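Local coordinates for protein heavy metal cation tricomponent efflux pump ZneA(CzcA-like) (Cupriavidus metallidurans, PDB 4K0J) that probably exports zinc ions in exchange for protons, as the inner-membrane RND-family transporter of a three-component heavy-metal efflux pump, at residues C[670-675]-C[805-810]. Numbering follows the deposited sequence.
Sequences KVYGND and KRHLTV
Val671 and Leu808 form the hydrogen-bonded pair between antiparallel strands 667-672 and 807-812, the central strands of a βαββαβ, ferredoxin-like porter subdomain of this RND pump. Val671 N donates to Leu808 O at 2.9 Å, and Leu808 N returns a bond to Val671 O. Just past the end of strand 667-672, Gly673 N donates to Arg806 O, nearly in line with its C=O bond. The Val671 and Leu808 side chains lie on the sheet face packed by helix 676-690, where Val671 meets Ile686.

The other face carries Lys670, Tyr672 and His807. The His807 chi1 of 77° sets its ring alongside Tyr672, with CD2 by Lys670. His807 CB sits over one face of the Tyr672 ring, 4.0 Å from the centroid, a CH-pi contact. The two rings are slid apart and barely overlap. Tyr672 OH hydrogen-bonds Glu802. Lys670 CB also lies obliquely by the histidine ring, 3.8 Å from His807 CD2.

Packing loosens toward solvent at the exposed Lys805 and Asn674 side chains. Lys805 CB meets the Tyr672 ring edge at CD1. The extended Lys805 chain carries NZ over the other face of the Tyr672 ring, 5.5 Å from the centroid, long and at most weakly attractive. Asn674 crosses Arg806, with amide and guanidinium planes 88° apart. Asn674 O lies over one guanidinium face, 4.1 Å from Arg806 NH2.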
ATOM      1  N   LYS C 670     -23.412  -7.715  28.177  1.00 42.43           N
ATOM      2  CA  LYS C 670     -22.286  -7.000  28.753  1.00 45.74           C
ATOM      3  C   LYS C 670     -22.727  -6.025  29.845  1.00 52.70           C
ATOM      4  O   LYS C 670     -23.489  -5.090  29.583  1.00 64.80           O
ATOM      5  CB  LYS C 670     -21.520  -6.272  27.645  1.00 51.35           C
ATOM      6  CG  LYS C 670     -21.009  -7.194  26.540  1.00 53.25           C
ATOM      7  CD  LYS C 670     -20.364  -6.412  25.398  1.00 66.07           C
ATOM      8  CE  LYS C 670     -21.399  -5.805  24.448  1.00 74.80           C
ATOM      9  NZ  LYS C 670     -21.980  -6.783  23.487  1.00 77.00           N
ATOM     10  N   VAL C 671     -22.250  -6.263  31.067  1.00 42.56           N
ATOM     11  CA  VAL C 671     -22.533  -5.412  32.226  1.00 45.29           C
ATOM     12  C   VAL C 671     -21.354  -4.486  32.518  1.00 47.29           C
ATOM     13  O   VAL C 671     -20.333  -4.911  33.060  1.00 53.95           O
ATOM     14  CB  VAL C 671     -22.830  -6.256  33.486  1.00 50.64           C
ATOM     15  CG1 VAL C 671     -22.945  -5.377  34.721  1.00 45.34           C
ATOM     16  CG2 VAL C 671     -24.097  -7.071  33.294  1.00 62.98           C
ATOM     17  N   TYR C 672     -21.505  -3.218  32.158  1.00 45.86           N
ATOM     18  CA  TYR C 672     -20.401  -2.271  32.204  1.00 50.62           C
ATOM     19  C   TYR C 672     -20.297  -1.595  33.560  1.00 47.21           C
ATOM     20  O   TYR C 672     -21.279  -1.504  34.285  1.00 48.12           O
ATOM     21  CB  TYR C 672     -20.583  -1.210  31.116  1.00 57.25           C
ATOM     22  CG  TYR C 672     -20.573  -1.762  29.708  1.00 56.55           C
ATOM     23  CD1 TYR C 672     -19.417  -1.735  28.943  1.00 51.50           C
ATOM     24  CD2 TYR C 672     -21.720  -2.308  29.143  1.00 57.71           C
ATOM     25  CE1 TYR C 672     -19.398  -2.233  27.664  1.00 46.96           C
ATOM     26  CE2 TYR C 672     -21.714  -2.810  27.858  1.00 49.00           C
ATOM     27  CZ  TYR C 672     -20.546  -2.771  27.125  1.00 49.67           C
ATOM     28  OH  TYR C 672     -20.515  -3.266  25.841  1.00 54.17           O
ATOM     29  N   GLY C 673     -19.106  -1.111  33.897  1.00 47.07           N
ATOM     30  CA  GLY C 673     -18.912  -0.376  35.135  1.00 48.13           C
ATOM     31  C   GLY C 673     -17.506  -0.508  35.686  1.00 52.76           C
ATOM     32  O   GLY C 673     -16.877  -1.558  35.549  1.00 54.56           O
ATOM     33  N   ASN C 674     -17.019   0.552  36.329  1.00 48.55           N
ATOM     34  CA  ASN C 674     -15.634   0.596  36.782  1.00 71.15           C
ATOM     35  C   ASN C 674     -15.397  -0.130  38.106  1.00 79.08           C
ATOM     36  O   ASN C 674     -14.275  -0.174  38.610  1.00 82.50           O
ATOM     37  CB  ASN C 674     -15.141   2.041  36.866  1.00 64.46           C
ATOM     38  CG  ASN C 674     -13.628   2.139  36.858  1.00 72.99           C
ATOM     39  OD1 ASN C 674     -12.996   2.114  35.799  1.00 74.47           O
ATOM     40  ND2 ASN C 674     -13.035   2.241  38.043  1.00 76.58           N
ATOM     41  N   ASP C 675     -16.459  -0.707  38.660  1.00 84.48           N
ATOM     42  CA  ASP C 675     -16.352  -1.468  39.902  1.00 86.59           C
ATOM     43  C   ASP C 675     -16.456  -2.967  39.636  1.00 73.50           C
ATOM     44  O   ASP C 675     -17.406  -3.426  39.006  1.00 75.95           O
ATOM     45  CB  ASP C 675     -17.438  -1.041  40.890  1.00 93.59           C
ATOM     46  CG  ASP C 675     -17.334  -1.766  42.219  1.00 90.76           C
ATOM     47  OD1 ASP C 675     -18.384  -2.009  42.848  1.00 76.68           O
ATOM     48  OD2 ASP C 675     -16.201  -2.092  42.636  1.00 99.54           O
ATOM     49  N   LYS C 805     -14.402   0.870  28.679  1.00 64.86           N
ATOM     50  CA  LYS C 805     -15.356   0.578  29.735  1.00 67.18           C
ATOM     51  C   LYS C 805     -15.051  -0.791  30.334  1.00 61.67           C
ATOM     52  O   LYS C 805     -14.957  -1.790  29.615  1.00 61.19           O
ATOM     53  CB  LYS C 805     -16.781   0.588  29.179  1.00 81.97           C
ATOM     54  CG  LYS C 805     -17.207   1.899  28.521  1.00 92.03           C
ATOM     55  CD  LYS C 805     -18.551   1.748  27.825  1.00 94.43           C
ATOM     56  CE  LYS C 805     -18.996   3.048  27.182  1.00101.57           C
ATOM     57  NZ  LYS C 805     -20.296   2.886  26.473  1.00109.23           N
ATOM     58  N   ARG C 806     -14.880  -0.833  31.651  1.00 61.19           N
ATOM     59  CA  ARG C 806     -14.724  -2.095  32.356  1.00 60.85           C
ATOM     60  C   ARG C 806     -16.072  -2.809  32.342  1.00 74.16           C
ATOM     61  O   ARG C 806     -17.076  -2.250  32.786  1.00 87.60           O
ATOM     62  CB  ARG C 806     -14.296  -1.838  33.799  1.00 62.97           C
ATOM     63  CG  ARG C 806     -13.434  -0.606  33.985  1.00 77.81           C
ATOM     64  CD  ARG C 806     -11.954  -0.929  33.885  1.00 85.38           C
ATOM     65  NE  ARG C 806     -11.440  -1.506  35.122  1.00 87.04           N
ATOM     66  CZ  ARG C 806     -11.020  -0.787  36.157  1.00 92.51           C
ATOM     67  NH1 ARG C 806     -11.049   0.536  36.100  1.00 93.32           N
ATOM     68  NH2 ARG C 806     -10.569  -1.391  37.245  1.00 96.47           N
ATOM     69  N   HIS C 807     -16.108  -4.034  31.828  1.00 40.83           N
ATOM     70  CA  HIS C 807     -17.363  -4.778  31.794  1.00 40.60           C
ATOM     71  C   HIS C 807     -17.176  -6.251  32.136  1.00 38.56           C
ATOM     72  O   HIS C 807     -16.070  -6.781  32.078  1.00 37.22           O
ATOM     73  CB  HIS C 807     -18.051  -4.629  30.428  1.00 43.14           C
ATOM     74  CG  HIS C 807     -17.449  -5.474  29.346  1.00 47.09           C
ATOM     75  ND1 HIS C 807     -16.229  -5.193  28.769  1.00 39.56           N
ATOM     76  CD2 HIS C 807     -17.904  -6.593  28.733  1.00 46.00           C
ATOM     77  CE1 HIS C 807     -15.956  -6.106  27.855  1.00 46.21           C
ATOM     78  NE2 HIS C 807     -16.957  -6.966  27.812  1.00 37.94           N
ATOM     79  N   LEU C 808     -18.268  -6.902  32.512  1.00 38.70           N
ATOM     80  CA  LEU C 808     -18.273  -8.348  32.699  1.00 47.14           C
ATOM     81  C   LEU C 808     -19.244  -8.944  31.697  1.00 47.21           C
ATOM     82  O   LEU C 808     -20.244  -8.320  31.355  1.00 63.37           O
ATOM     83  CB  LEU C 808     -18.688  -8.718  34.121  1.00 57.27           C
ATOM     84  CG  LEU C 808     -17.643  -9.442  34.976  1.00 55.97           C
ATOM     85  CD1 LEU C 808     -16.476  -8.526  35.294  1.00 59.67           C
ATOM     86  CD2 LEU C 808     -18.270  -9.981  36.253  1.00 49.36           C
ATOM     87  N   THR C 809     -18.951 -10.147  31.221  1.00 39.00           N
ATOM     88  CA  THR C 809     -19.714 -10.718  30.123  1.00 46.57           C
ATOM     89  C   THR C 809     -20.520 -11.934  30.540  1.00 49.85           C
ATOM     90  O   THR C 809     -19.969 -12.920  31.020  1.00 61.10           O
ATOM     91  CB  THR C 809     -18.796 -11.141  28.976  1.00 59.43           C
ATOM     92  OG1 THR C 809     -17.883 -10.079  28.680  1.00 66.40           O
ATOM     93  CG2 THR C 809     -19.614 -11.475  27.740  1.00 68.22           C
ATOM     94  N   VAL C 810     -21.830 -11.863  30.347  1.00 40.95           N
ATOM     95  CA  VAL C 810     -22.663 -13.032  30.545  1.00 41.89           C
ATOM     96  C   VAL C 810     -22.867 -13.701  29.198  1.00 45.87           C
ATOM     97  O   VAL C 810     -23.747 -13.313  28.432  1.00 48.99           O
ATOM     98  CB  VAL C 810     -24.029 -12.674  31.159  1.00 41.01           C
ATOM     99  CG1 VAL C 810     -24.827 -13.936  31.422  1.00 51.09           C
ATOM    100  CG2 VAL C 810     -23.851 -11.890  32.444  1.00 37.90           C
TER